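Local coordinates for deoxyhypusine synthase, putative (Entamoeba histolytica, PDB 7L9R), which probably acts as a deoxyhypusine synthase, an NAD-dependent transferase that modifies a lysine of the translation factor eIF5A, at residues S190-M195 / P220-G225. Residues are numbered along the deposited sequence; the frame is centred on the assembly and turned at random. Where two conformers were deposited one is given.
Sequences SQLITM and PALTDG
Leu222 reaches helix 189-200 with a single methyl: its CD2 lies 4.1 Å from CD1 of Leu192 and 4.5 Å from CG1 of Ile193. Both distances are those of apolar side chains in van der Waals packing, the second a looser approach. CD2 therefore meets two consecutive helical residues, both of which direct their side chains toward the 220-225 segment, while the two leucine side chains meet at a slant, methyl against methyl. In Leu222, CG stands anti to the backbone N (chi1 177°), which carries CG and CD2 out toward the helix. The backbones stay well separated, with the nearest CA pair, Ile193 and Leu222, 9.2 Å apart.

Leu222 lies in a short 3-10 turn, in which Asp224 N donates to Ala221 O (2.9 Å). Around these contacts, Leu192 also packs on Phe187 and on Ile177 of helix 160-179, and Ile193 on Ile217 of strand 216-218 and on Cys219. Thr223 touches Leu246 of a second subunit. All three contacting leucine and isoleucine residues are buried, so dispersion and solvent exclusion, over a modest 114 Å², join this helix to the connection that follows strand 216-218, outermost in the parallel sheet within this chain, and leads to helix 226-237.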
ATOM      1  N   SER B 190      15.556  28.937   2.010  1.00 47.23           N
ATOM      2  CA  SER B 190      14.986  29.701   0.904  1.00 52.65           C
ATOM      3  C   SER B 190      15.954  30.776   0.420  1.00 52.32           C
ATOM      4  O   SER B 190      16.037  31.048  -0.784  1.00 46.50           O
ATOM      5  CB  SER B 190      13.658  30.336   1.318  1.00 43.52           C
ATOM      6  OG  SER B 190      13.875  31.488   2.116  1.00 46.30           O
ATOM      7  N   GLN B 191      16.705  31.390   1.344  1.00 48.39           N
ATOM      8  CA  GLN B 191      17.707  32.373   0.941  1.00 53.02           C
ATOM      9  C   GLN B 191      18.837  31.727   0.148  1.00 54.15           C
ATOM     10  O   GLN B 191      19.275  32.274  -0.870  1.00 50.21           O
ATOM     11  CB  GLN B 191      18.282  33.088   2.161  1.00 49.99           C
ATOM     12  CG  GLN B 191      17.297  33.928   2.937  1.00 64.14           C
ATOM     13  CD  GLN B 191      17.897  34.435   4.239  1.00 81.21           C
ATOM     14  OE1 GLN B 191      19.062  34.160   4.550  1.00 72.77           O
ATOM     15  NE2 GLN B 191      17.106  35.181   5.006  1.00 80.32           N
ATOM     16  N   LEU B 192      19.329  30.573   0.608  1.00 50.87           N
ATOM     17  CA  LEU B 192      20.377  29.863  -0.120  1.00 45.12           C
ATOM     18  C   LEU B 192      19.907  29.464  -1.508  1.00 48.65           C
ATOM     19  O   LEU B 192      20.686  29.488  -2.469  1.00 46.87           O
ATOM     20  CB  LEU B 192      20.813  28.624   0.671  1.00 48.08           C
ATOM     21  CG  LEU B 192      21.544  28.892   1.993  1.00 52.71           C
ATOM     22  CD1 LEU B 192      21.855  27.588   2.704  1.00 51.09           C
ATOM     23  CD2 LEU B 192      22.821  29.686   1.752  1.00 45.01           C
ATOM     24  N   ILE B 193      18.637  29.075  -1.629  1.00 46.52           N
ATOM     25  CA  ILE B 193      18.122  28.624  -2.914  1.00 47.26           C
ATOM     26  C   ILE B 193      17.971  29.803  -3.868  1.00 46.42           C
ATOM     27  O   ILE B 193      18.187  29.670  -5.076  1.00 45.00           O
ATOM     28  CB  ILE B 193      16.810  27.849  -2.712  1.00 46.94           C
ATOM     29  CG1 ILE B 193      17.108  26.555  -1.943  1.00 41.08           C
ATOM     30  CG2 ILE B 193      16.152  27.540  -4.068  1.00 38.51           C
ATOM     31  CD1 ILE B 193      15.886  25.811  -1.451  1.00 41.08           C
ATOM     32  N   THR B 194      17.601  30.973  -3.343  1.00 46.97           N
ATOM     33  CA  THR B 194      17.594  32.185  -4.158  1.00 48.11           C
ATOM     34  C   THR B 194      18.993  32.482  -4.693  1.00 59.53           C
ATOM     35  O   THR B 194      19.179  32.701  -5.898  1.00 50.79           O
ATOM     36  CB  THR B 194      17.068  33.363  -3.333  1.00 50.42           C
ATOM     37  OG1 THR B 194      15.704  33.116  -2.968  1.00 48.39           O
ATOM     38  CG2 THR B 194      17.150  34.661  -4.122  1.00 48.61           C
ATOM     39  N   MET B 195      19.993  32.466  -3.806  1.00 55.40           N
ATOM     40  CA  MET B 195      21.369  32.739  -4.212  1.00 58.91           C
ATOM     41  C   MET B 195      21.862  31.729  -5.243  1.00 51.17           C
ATOM     42  O   MET B 195      22.564  32.096  -6.194  1.00 62.72           O
ATOM     43  CB  MET B 195      22.281  32.742  -2.985  1.00 52.27           C
ATOM     44  CG  MET B 195      22.112  33.961  -2.086  1.00 59.80           C
ATOM     45  SD  MET B 195      22.906  33.739  -0.471  1.00 73.77           S
ATOM     46  CE  MET B 195      22.118  35.065   0.441  1.00 89.02           C
ATOM     47  N   PRO B 220      13.027  22.724   4.082  1.00 47.36           N
ATOM     48  CA  PRO B 220      13.632  22.556   5.414  1.00 44.90           C
ATOM     49  C   PRO B 220      14.683  21.461   5.475  1.00 40.05           C
ATOM     50  O   PRO B 220      15.620  21.558   6.273  1.00 40.14           O
ATOM     51  CB  PRO B 220      12.424  22.218   6.302  1.00 43.46           C
ATOM     52  CG  PRO B 220      11.251  22.761   5.574  1.00 54.73           C
ATOM     53  CD  PRO B 220      11.560  22.600   4.117  1.00 45.33           C
ATOM     54  N   ALA B 221      14.577  20.431   4.641  1.00 42.00           N
ATOM     55  CA  ALA B 221      15.535  19.335   4.655  1.00 45.61           C
ATOM     56  C   ALA B 221      16.668  19.518   3.641  1.00 45.46           C
ATOM     57  O   ALA B 221      17.284  18.525   3.238  1.00 47.88           O
ATOM     58  CB  ALA B 221      14.811  18.008   4.421  1.00 40.51           C
ATOM     59  N   LEU B 222      16.956  20.763   3.231  1.00 45.21           N
ATOM     60  CA  LEU B 222      18.020  21.024   2.258  1.00 42.94           C
ATOM     61  C   LEU B 222      19.338  20.366   2.660  1.00 47.15           C
ATOM     62  O   LEU B 222      20.030  19.783   1.817  1.00 47.06           O
ATOM     63  CB  LEU B 222      18.218  22.535   2.084  1.00 39.29           C
ATOM     64  CG  LEU B 222      19.339  23.024   1.150  1.00 45.75           C
ATOM     65  CD1 LEU B 222      19.092  22.600  -0.299  1.00 39.44           C
ATOM     66  CD2 LEU B 222      19.527  24.542   1.226  1.00 44.61           C
ATOM     67  N   THR B 223      19.701  20.438   3.942  1.00 49.44           N
ATOM     68  CA  THR B 223      20.976  19.881   4.385  1.00 50.46           C
ATOM     69  C   THR B 223      20.946  18.365   4.544  1.00 46.94           C
ATOM     70  O   THR B 223      21.971  17.780   4.906  1.00 52.02           O
ATOM     71  CB  THR B 223      21.429  20.534   5.703  1.00 48.79           C
ATOM     72  OG1 THR B 223      20.413  20.388   6.703  1.00 51.02           O
ATOM     73  CG2 THR B 223      21.740  22.016   5.503  1.00 52.53           C
ATOM     74  N   ASP B 224      19.813  17.714   4.301  1.00 47.85           N
ATOM     75  CA  ASP B 224      19.736  16.258   4.343  0.59 49.43           C
ATOM     76  C   ASP B 224      20.028  15.623   2.989  1.00 52.69           C
ATOM     77  O   ASP B 224      20.074  14.396   2.892  1.00 60.17           O
ATOM     78  CB  ASP B 224      18.351  15.812   4.843  0.59 48.71           C
ATOM     79  CG  ASP B 224      18.268  14.310   5.102  0.59 55.17           C
ATOM     80  OD1 ASP B 224      18.992  13.807   5.992  0.59 61.69           O
ATOM     81  OD2 ASP B 224      17.472  13.631   4.419  0.59 56.49           O
ATOM     82  N   GLY B 225      20.230  16.426   1.942  1.00 48.18           N
ATOM     83  CA  GLY B 225      20.529  15.927   0.626  1.00 48.97           C
ATOM     84  C   GLY B 225      21.973  16.149   0.228  1.00 50.22           C
ATOM     85  O   GLY B 225      22.858  16.361   1.069  1.00 46.18           O
TER